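Local coordinates for protein putative beta-glucosidase (Bifidobacterium adolescentis, PDB 5WAB) that acts as a family 3 glycoside hydrolase with beta-glucosidase activity, and may also release the terminal alpha-L-arabinopyranose of ginsenoside Rb2, at residues Thr360-Thr365 and Val403-Leu408; Gly465-Trp470 and Pro478-Val483; Ala374-Phe379 and Val395-Asn400. One frame throughout, in Å; residues are numbered along the deposited sequence.

Contact 1 (Thr360-Thr365 and Val403-Leu408); sequences TSFLDT and VVLMFL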
loop_
_atom_site.group_PDB
_atom_site.type_symbol
_atom_site.label_atom_id
_atom_site.label_comp_id
_atom_site.label_asym_id
_atom_site.label_seq_id
_atom_site.Cartn_x
_atom_site.Cartn_y
_atom_site.Cartn_z
ATOM N N THR A 360 -4.307 24.277 -1.990
ATOM C CA THR A 360 -5.499 25.050 -2.323
ATOM C C THR A 360 -6.718 24.155 -2.179
ATOM O O THR A 360 -6.808 23.108 -2.828
ATOM C CB THR A 360 -5.415 25.626 -3.743
ATOM O OG1 THR A 360 -4.288 26.506 -3.844
ATOM C CG2 THR A 360 -6.685 26.395 -4.090
ATOM N N SER A 361 -7.659 24.574 -1.340
ATOM C CA SER A 361 -8.843 23.774 -1.086
ATOM C C SER A 361 -9.722 23.698 -2.332
ATOM O O SER A 361 -9.492 24.372 -3.340
ATOM C CB SER A 361 -9.632 24.355 0.083
ATOM O OG SER A 361 -10.192 25.609 -0.266
ATOM N N PHE A 362 -10.756 22.864 -2.244
ATOM C CA PHE A 362 -11.689 22.737 -3.356
ATOM C C PHE A 362 -12.450 24.036 -3.574
ATOM O O PHE A 362 -12.696 24.433 -4.720
ATOM C CB PHE A 362 -12.654 21.578 -3.101
ATOM C CG PHE A 362 -13.561 21.279 -4.260
ATOM C CD1 PHE A 362 -13.070 20.659 -5.400
ATOM C CD2 PHE A 362 -14.907 21.618 -4.212
ATOM C CE1 PHE A 362 -13.899 20.379 -6.467
ATOM C CE2 PHE A 362 -15.744 21.341 -5.282
ATOM C CZ PHE A 362 -15.238 20.720 -6.411
ATOM N N LEU A 363 -12.811 24.722 -2.484
ATOM C CA LEU A 363 -13.510 25.998 -2.598
ATOM C C LEU A 363 -12.641 27.046 -3.284
ATOM O O LEU A 363 -13.072 27.694 -4.247
ATOM C CB LEU A 363 -13.945 26.487 -1.215
ATOM C CG LEU A 363 -15.165 25.811 -0.582
ATOM C CD1 LEU A 363 -15.544 26.527 0.701
ATOM C CD2 LEU A 363 -16.341 25.776 -1.551
ATOM N N ASP A 364 -11.415 27.236 -2.793
ATOM C CA ASP A 364 -10.515 28.189 -3.429
ATOM C C ASP A 364 -10.182 27.783 -4.857
ATOM O O ASP A 364 -9.867 28.644 -5.687
ATOM C CB ASP A 364 -9.242 28.347 -2.601
ATOM C CG ASP A 364 -9.499 29.015 -1.270
ATOM O OD1 ASP A 364 -10.545 29.684 -1.139
ATOM O OD2 ASP A 364 -8.660 28.873 -0.356
ATOM N N THR A 365 -10.257 26.488 -5.174
ATOM C CA THR A 365 -10.002 26.069 -6.549
ATOM C C THR A 365 -11.131 26.519 -7.463
ATOM O O THR A 365 -10.888 27.079 -8.538
ATOM C CB THR A 365 -9.817 24.550 -6.627
ATOM O OG1 THR A 365 -8.680 24.157 -5.849
ATOM C CG2 THR A 365 -9.592 24.119 -8.066
ATOM N N VAL A 403 -26.726 21.084 -9.147
ATOM C CA VAL A 403 -26.043 19.939 -8.563
ATOM C C VAL A 403 -25.466 20.370 -7.222
ATOM O O VAL A 403 -24.987 21.499 -7.076
ATOM C CB VAL A 403 -24.925 19.403 -9.485
ATOM C CG1 VAL A 403 -24.333 18.118 -8.924
ATOM C CG2 VAL A 403 -25.445 19.176 -10.895
ATOM N N VAL A 404 -25.527 19.478 -6.237
ATOM C CA VAL A 404 -24.937 19.715 -4.927
ATOM C C VAL A 404 -23.760 18.762 -4.778
ATOM O O VAL A 404 -23.918 17.540 -4.886
ATOM C CB VAL A 404 -25.958 19.562 -3.786
ATOM C CG1 VAL A 404 -26.777 18.315 -3.952
ATOM C CG2 VAL A 404 -25.252 19.564 -2.436
ATOM N N LEU A 405 -22.576 19.329 -4.568
ATOM C CA LEU A 405 -21.358 18.570 -4.295
ATOM C C LEU A 405 -21.160 18.544 -2.785
ATOM O O LEU A 405 -20.736 19.536 -2.186
ATOM C CB LEU A 405 -20.169 19.201 -5.010
ATOM C CG LEU A 405 -20.312 19.290 -6.530
ATOM C CD1 LEU A 405 -19.108 19.975 -7.163
ATOM C CD2 LEU A 405 -20.529 17.905 -7.122
ATOM N N MET A 406 -21.483 17.412 -2.166
ATOM C CA MET A 406 -21.397 17.263 -0.720
ATOM C C MET A 406 -20.143 16.487 -0.357
ATOM O O MET A 406 -19.943 15.365 -0.832
ATOM C CB MET A 406 -22.621 16.547 -0.163
ATOM C CG MET A 406 -22.654 16.554 1.346
ATOM S SD MET A 406 -24.236 15.982 1.943
ATOM C CE MET A 406 -25.303 17.115 1.064
ATOM N N PHE A 407 -19.316 17.078 0.500
ATOM C CA PHE A 407 -18.028 16.501 0.877
ATOM C C PHE A 407 -18.140 15.917 2.280
ATOM O O PHE A 407 -18.280 16.654 3.262
ATOM C CB PHE A 407 -16.928 17.555 0.788
ATOM C CG PHE A 407 -16.568 17.925 -0.624
ATOM C CD1 PHE A 407 -17.424 18.703 -1.392
ATOM C CD2 PHE A 407 -15.380 17.502 -1.183
ATOM C CE1 PHE A 407 -17.103 19.047 -2.688
ATOM C CE2 PHE A 407 -15.048 17.845 -2.484
ATOM C CZ PHE A 407 -15.911 18.616 -3.234
ATOM N N LEU A 408 -18.087 14.594 2.370
ATOM C CA LEU A 408 -18.230 13.868 3.620
ATOM C C LEU A 408 -16.971 13.047 3.891
ATOM O O LEU A 408 -16.062 12.959 3.058
ATOM C CB LEU A 408 -19.464 12.970 3.562
ATOM C CG LEU A 408 -20.717 13.688 3.059
ATOM C CD1 LEU A 408 -21.874 12.712 2.854
ATOM C CD2 LEU A 408 -21.097 14.811 4.018
#
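Phe362, in the first turn of helix 362-368, lies across Phe407 of strand 403-409, and Leu405 of the same strand closes in at the edge of the Phe362 ring. The tight spot is between the two phenylalanines: CZ of Phe407 stands over one face of the Phe362 ring, off its centre toward the rim, and comes within 3.3 Å of Phe362 CD2. The ring centroids are 4.7 Å apart and the planes meet at 45°, so the pair is neither a flat stack nor a T. Phe362 reaches the sheet because its CG is anti to its own backbone N (chi1 -174°), which sends the ring off the helix toward the strand. Near the ring plane, Leu405 CD1 approaches Phe362 CZ at 4.0 Å. Leu480 and Ile484 of helix 476-484 also pack on Phe362, and Val447 on Phe407.

Asp364 alone marks the solvent side, yet its backbone N is held by Ser361, the N-cap, whose OG accepts it at 3.2 Å in a nearly straight bond (173°). Ser361 and Thr365 form a buried polar start to the helix, satisfied by their own bonds: Ser361 O takes both Thr365 N and Thr365 OG1, from opposite faces of its plane. Serine thus suits the helix start and phenylalanine the sheet side: with no hydrogen bond between the segments, this contact rests on apolar burial and van der Waals contact between the rings.

Contact 2 (Gly465-Trp470 and Pro478-Val483); sequences GILESW and PALADV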
loop_
_atom_site.group_PDB
_atom_site.type_symbol
_atom_site.label_atom_id
_atom_site.label_comp_id
_atom_site.label_asym_id
_atom_site.label_seq_id
_atom_site.Cartn_x
_atom_site.Cartn_y
_atom_site.Cartn_z
ATOM N N GLY A 465 -24.172 10.283 -7.346
ATOM C CA GLY A 465 -22.770 10.080 -7.641
ATOM C C GLY A 465 -21.951 9.980 -6.373
ATOM O O GLY A 465 -22.153 10.767 -5.442
ATOM N N ILE A 466 -21.044 9.005 -6.313
ATOM C CA ILE A 466 -20.185 8.778 -5.155
ATOM C C ILE A 466 -18.749 8.664 -5.642
ATOM O O ILE A 466 -18.399 7.715 -6.357
ATOM C CB ILE A 466 -20.583 7.533 -4.351
ATOM C CG1 ILE A 466 -22.028 7.649 -3.879
ATOM C CG2 ILE A 466 -19.643 7.328 -3.168
ATOM C CD1 ILE A 466 -22.498 6.449 -3.113
ATOM N N LEU A 467 -17.924 9.630 -5.266
ATOM C CA LEU A 467 -16.513 9.641 -5.608
ATOM C C LEU A 467 -15.719 9.402 -4.332
ATOM O O LEU A 467 -15.796 10.199 -3.391
ATOM C CB LEU A 467 -16.126 10.966 -6.266
ATOM C CG LEU A 467 -14.727 11.026 -6.871
ATOM C CD1 LEU A 467 -14.614 10.025 -8.006
ATOM C CD2 LEU A 467 -14.451 12.428 -7.371
ATOM N N GLU A 468 -15.005 8.281 -4.279
ATOM C CA GLU A 468 -14.128 7.962 -3.154
ATOM C C GLU A 468 -12.741 8.524 -3.458
ATOM O O GLU A 468 -12.010 7.979 -4.293
ATOM C CB GLU A 468 -14.091 6.455 -2.912
ATOM C CG GLU A 468 -12.997 5.967 -1.964
ATOM C CD GLU A 468 -13.067 6.576 -0.571
ATOM O OE1 GLU A 468 -12.630 7.734 -0.401
ATOM O OE2 GLU A 468 -13.544 5.889 0.356
ATOM N N SER A 469 -12.381 9.617 -2.786
ATOM C CA SER A 469 -11.137 10.321 -3.064
ATOM C C SER A 469 -10.062 10.075 -2.015
ATOM O O SER A 469 -8.987 10.675 -2.108
ATOM C CB SER A 469 -11.394 11.829 -3.189
ATOM O OG SER A 469 -11.926 12.369 -1.994
ATOM N N TRP A 470 -10.327 9.213 -1.029
ATOM C CA TRP A 470 -9.371 8.841 0.010
ATOM C C TRP A 470 -8.676 10.051 0.619
ATOM O O TRP A 470 -9.332 10.960 1.137
ATOM C CB TRP A 470 -8.327 7.877 -0.557
ATOM C CG TRP A 470 -8.909 6.630 -1.135
ATOM C CD1 TRP A 470 -9.018 6.319 -2.456
ATOM C CD2 TRP A 470 -9.454 5.517 -0.414
ATOM N NE1 TRP A 470 -9.599 5.083 -2.604
ATOM C CE2 TRP A 470 -9.876 4.570 -1.366
ATOM C CE3 TRP A 470 -9.629 5.232 0.945
ATOM C CZ2 TRP A 470 -10.463 3.356 -1.007
ATOM C CZ3 TRP A 470 -10.210 4.030 1.303
ATOM C CH2 TRP A 470 -10.622 3.105 0.328
ATOM N N PRO A 478 -7.202 21.130 -6.934
ATOM C CA PRO A 478 -7.237 21.137 -8.406
ATOM C C PRO A 478 -7.616 19.795 -9.006
ATOM O O PRO A 478 -8.320 19.753 -10.022
ATOM C CB PRO A 478 -5.807 21.544 -8.784
ATOM C CG PRO A 478 -5.307 22.301 -7.601
ATOM C CD PRO A 478 -5.921 21.632 -6.410
ATOM N N ALA A 479 -7.173 18.692 -8.398
ATOM C CA ALA A 479 -7.477 17.376 -8.946
ATOM C C ALA A 479 -8.972 17.089 -8.898
ATOM O O ALA A 479 -9.531 16.513 -9.838
ATOM C CB ALA A 479 -6.699 16.306 -8.185
ATOM N N LEU A 480 -9.630 17.472 -7.803
ATOM C CA LEU A 480 -11.070 17.271 -7.691
ATOM C C LEU A 480 -11.821 18.072 -8.747
ATOM O O LEU A 480 -12.787 17.581 -9.343
ATOM C CB LEU A 480 -11.537 17.655 -6.286
ATOM C CG LEU A 480 -11.158 16.692 -5.154
ATOM C CD1 LEU A 480 -11.437 17.324 -3.793
ATOM C CD2 LEU A 480 -11.883 15.362 -5.302
ATOM N N ALA A 481 -11.386 19.308 -8.999
ATOM C CA ALA A 481 -12.042 20.126 -10.012
ATOM C C ALA A 481 -11.919 19.500 -11.393
ATOM O O ALA A 481 -12.884 19.488 -12.168
ATOM C CB ALA A 481 -11.452 21.535 -10.008
ATOM N N ASP A 482 -10.741 18.956 -11.712
ATOM C CA ASP A 482 -10.519 18.362 -13.028
ATOM C C ASP A 482 -11.378 17.120 -13.242
ATOM O O ASP A 482 -11.873 16.885 -14.351
ATOM C CB ASP A 482 -9.038 18.021 -13.196
ATOM C CG ASP A 482 -8.168 19.252 -13.324
ATOM O OD1 ASP A 482 -8.720 20.373 -13.374
ATOM O OD2 ASP A 482 -6.929 19.098 -13.365
ATOM N N VAL A 483 -11.576 16.318 -12.199
ATOM C CA VAL A 483 -12.359 15.098 -12.350
ATOM C C VAL A 483 -13.850 15.409 -12.333
ATOM O O VAL A 483 -14.603 14.966 -13.206
ATOM C CB VAL A 483 -11.983 14.085 -11.254
ATOM C CG1 VAL A 483 -12.953 12.914 -11.266
ATOM C CG2 VAL A 483 -10.549 13.600 -11.446
#
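Leu467 of strand 465-468 and Ser469 just after it meet Leu480 and Val483 of helix 476-484 through methyl and methylene groups alone. Leu467 has CG anti to its backbone N (chi1 -171°), which carries its branch out from the strand, and a single methyl, CD2, serves both helix residues: it lies 4.2 Å from Val483 CG1 and 4.4 Å from Leu480 CD2. Leu480 leaves the helix obliquely, but its CD2 turns toward the strand and rests 4.1 Å from Ser469 CB.

Strand 465-468 belongs to the mixed sheet of the GH3 C-terminal alpha/beta domain, hydrogen-bonded between strands 444-449 and 317-321, and the chain goes on from it to helix 476-484, which covers this face. A small residue is apt where the strand ends. Ser469 offers its CB to Leu480, while OG, lodged between the backbone N and the carbonyl carbon (chi1 61°), hydrogen-bonds to Leu448 O, so its polar end is paired although buried.

Glu468 belongs to the other side of the strand, and its chain bends back on the turn that follows. Its OE1 accepts Trp470 N at 2.8 Å, met on the anti side and somewhat out of the carboxylate plane; Glu468 CG lies 3.4 Å above the ring plane of Trp470, toward the rim. Asn450 ND2 holds the second oxygen, OE2, so both carboxylate oxygens are gripped.

Contact 3 (Ala374-Phe379 and Val395-Asn400); sequences AFAPGF and VETAKN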
loop_
_atom_site.group_PDB
_atom_site.type_symbol
_atom_site.label_atom_id
_atom_site.label_comp_id
_atom_site.label_asym_id
_atom_site.label_seq_id
_atom_site.Cartn_x
_atom_site.Cartn_y
_atom_site.Cartn_z
ATOM N N ALA A 374 -22.396 28.241 -4.240
ATOM C CA ALA A 374 -22.903 28.612 -2.926
ATOM C C ALA A 374 -22.400 27.576 -1.933
ATOM O O ALA A 374 -22.638 26.375 -2.107
ATOM C CB ALA A 374 -24.429 28.681 -2.917
ATOM N N PHE A 375 -21.699 28.034 -0.902
ATOM C CA PHE A 375 -21.102 27.144 0.079
ATOM C C PHE A 375 -21.864 27.192 1.393
ATOM O O PHE A 375 -22.304 28.258 1.832
ATOM C CB PHE A 375 -19.636 27.497 0.319
ATOM C CG PHE A 375 -19.009 26.738 1.451
ATOM C CD1 PHE A 375 -18.764 25.380 1.341
ATOM C CD2 PHE A 375 -18.627 27.394 2.609
ATOM C CE1 PHE A 375 -18.176 24.682 2.378
ATOM C CE2 PHE A 375 -18.032 26.706 3.645
ATOM C CZ PHE A 375 -17.809 25.346 3.532
ATOM N N ALA A 376 -22.019 26.023 2.010
ATOM C CA ALA A 376 -22.574 25.907 3.337
ATOM C C ALA A 376 -21.767 24.828 4.047
ATOM O O ALA A 376 -21.609 23.718 3.504
ATOM C CB ALA A 376 -24.062 25.552 3.319
ATOM N N PRO A 377 -21.226 25.114 5.234
ATOM C CA PRO A 377 -20.450 24.078 5.940
ATOM C C PRO A 377 -21.268 22.836 6.240
ATOM O O PRO A 377 -20.762 21.716 6.107
ATOM C CB PRO A 377 -19.997 24.790 7.223
ATOM C CG PRO A 377 -20.110 26.254 6.917
ATOM C CD PRO A 377 -21.266 26.384 5.976
ATOM N N GLY A 378 -22.526 23.005 6.624
ATOM C CA GLY A 378 -23.397 21.877 6.936
ATOM C C GLY A 378 -23.131 21.211 8.258
ATOM O O GLY A 378 -24.060 20.975 9.035
ATOM N N PHE A 379 -21.869 20.904 8.543
ATOM C CA PHE A 379 -21.499 20.211 9.766
ATOM C C PHE A 379 -20.096 20.647 10.161
ATOM O O PHE A 379 -19.386 21.305 9.396
ATOM C CB PHE A 379 -21.586 18.690 9.589
ATOM C CG PHE A 379 -20.763 18.165 8.444
ATOM C CD1 PHE A 379 -19.457 17.742 8.641
ATOM C CD2 PHE A 379 -21.294 18.095 7.167
ATOM C CE1 PHE A 379 -18.702 17.259 7.588
ATOM C CE2 PHE A 379 -20.541 17.615 6.110
ATOM C CZ PHE A 379 -19.247 17.197 6.320
ATOM N N VAL A 395 -29.524 23.086 3.750
ATOM C CA VAL A 395 -30.742 22.717 3.036
ATOM C C VAL A 395 -31.219 23.872 2.163
ATOM O O VAL A 395 -31.705 23.657 1.046
ATOM C CB VAL A 395 -31.833 22.246 4.014
ATOM C CG1 VAL A 395 -33.147 22.041 3.277
ATOM C CG2 VAL A 395 -31.415 20.953 4.686
ATOM N N GLU A 396 -31.128 25.111 2.662
ATOM C CA GLU A 396 -31.516 26.247 1.829
ATOM C C GLU A 396 -30.598 26.360 0.621
ATOM O O GLU A 396 -31.048 26.676 -0.487
ATOM C CB GLU A 396 -31.495 27.538 2.645
ATOM C CG GLU A 396 -32.676 27.677 3.581
ATOM C CD GLU A 396 -33.982 27.870 2.836
ATOM O OE1 GLU A 396 -33.992 28.602 1.822
ATOM O OE2 GLU A 396 -34.996 27.273 3.253
ATOM N N THR A 397 -29.310 26.098 0.814
ATOM C CA THR A 397 -28.426 25.884 -0.312
ATOM C C THR A 397 -28.794 24.527 -0.915
ATOM O O THR A 397 -29.454 23.710 -0.272
ATOM C CB THR A 397 -26.967 25.939 0.147
ATOM O OG1 THR A 397 -26.743 27.164 0.855
ATOM C CG2 THR A 397 -26.030 25.928 -1.030
ATOM N N ALA A 398 -28.413 24.302 -2.171
ATOM C CA ALA A 398 -28.738 23.062 -2.883
ATOM C C ALA A 398 -30.220 23.011 -3.228
ATOM O O ALA A 398 -30.604 22.411 -4.235
ATOM C CB ALA A 398 -28.328 21.816 -2.087
ATOM N N LYS A 399 -31.065 23.632 -2.404
ATOM C CA LYS A 399 -32.450 23.794 -2.812
ATOM C C LYS A 399 -32.505 24.726 -4.009
ATOM O O LYS A 399 -33.371 24.583 -4.878
ATOM C CB LYS A 399 -33.288 24.335 -1.652
ATOM C CG LYS A 399 -34.769 24.465 -1.948
ATOM C CD LYS A 399 -35.542 24.917 -0.715
ATOM C CE LYS A 399 -37.032 25.006 -1.000
ATOM N NZ LYS A 399 -37.811 25.338 0.225
ATOM N N ASN A 400 -31.553 25.653 -4.074
ATOM C CA ASN A 400 -31.358 26.546 -5.200
ATOM C C ASN A 400 -30.075 26.139 -5.919
ATOM O O ASN A 400 -29.049 26.819 -5.826
ATOM C CB ASN A 400 -31.277 27.995 -4.703
ATOM C CG ASN A 400 -32.354 28.328 -3.679
ATOM O OD1 ASN A 400 -33.512 27.925 -3.815
ATOM N ND2 ASN A 400 -31.964 29.050 -2.632
#
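Thr397 has CG2 anti to its backbone N and OG1 anti to its carbonyl carbon (chi1 -53°), and this rotation spreads its two branches over Ala374 and Ala376. The contact lies within a beta-alpha-beta crossover of the GH3 C-terminal alpha/beta domain: strand 373-376, the outermost of its sheet within the chain, leads into helix 388-399, and that helix leads on to the parallel strand 403-409, with strand 334-337 lying between the two.

Alanine fits the strand positions because the helix comes close, the CA atoms of Ala374 and Thr397 being 6.7 Å apart. Both alanine methyls point at the helix, whereas Phe375 between them turns to the other face of the sheet, onto Val336 and Arg342. Ala376 also packs against Glu393 and Ala394 on the same helix. Threonine is suited to a partly exposed border: its methyl packs on Ala374, and its hydroxyl, beside the Ala376 methyl, has a weak hydrogen bond to Glu393 O, four residues earlier. No hydrogen bond crosses between the two segments. The CG2 methyl of Thr397 lies 3.7 Å from Ala374 CB and 3.6 Å from Ala374 O, while Thr397 OG1 stands 4.0 Å from Ala376 CB.

All three contacts fasten helices to one sheet of the C-terminal alpha/beta domain. Contacts 1 and 2 share a face and are fully buried; their centres are about 9 Å apart, and they join directly where Phe362 CD1 packs 3.5 Å from Leu480 CB. Contact 3 holds a helix to the opposite face, at the strand that is outermost in this chain's sheet, and is nested within the chain loop that contact 1 closes. Chemistry follows position: two rings and a leucine make contact 1; leucine and valine methyls with a serine CB make contact 2; alanine and threonine make the close, partly buried contact 3. Contacts 2 and 3 do not touch, but contact 1 reaches both, with Leu363 against Phe375 and Val404 against Ala398.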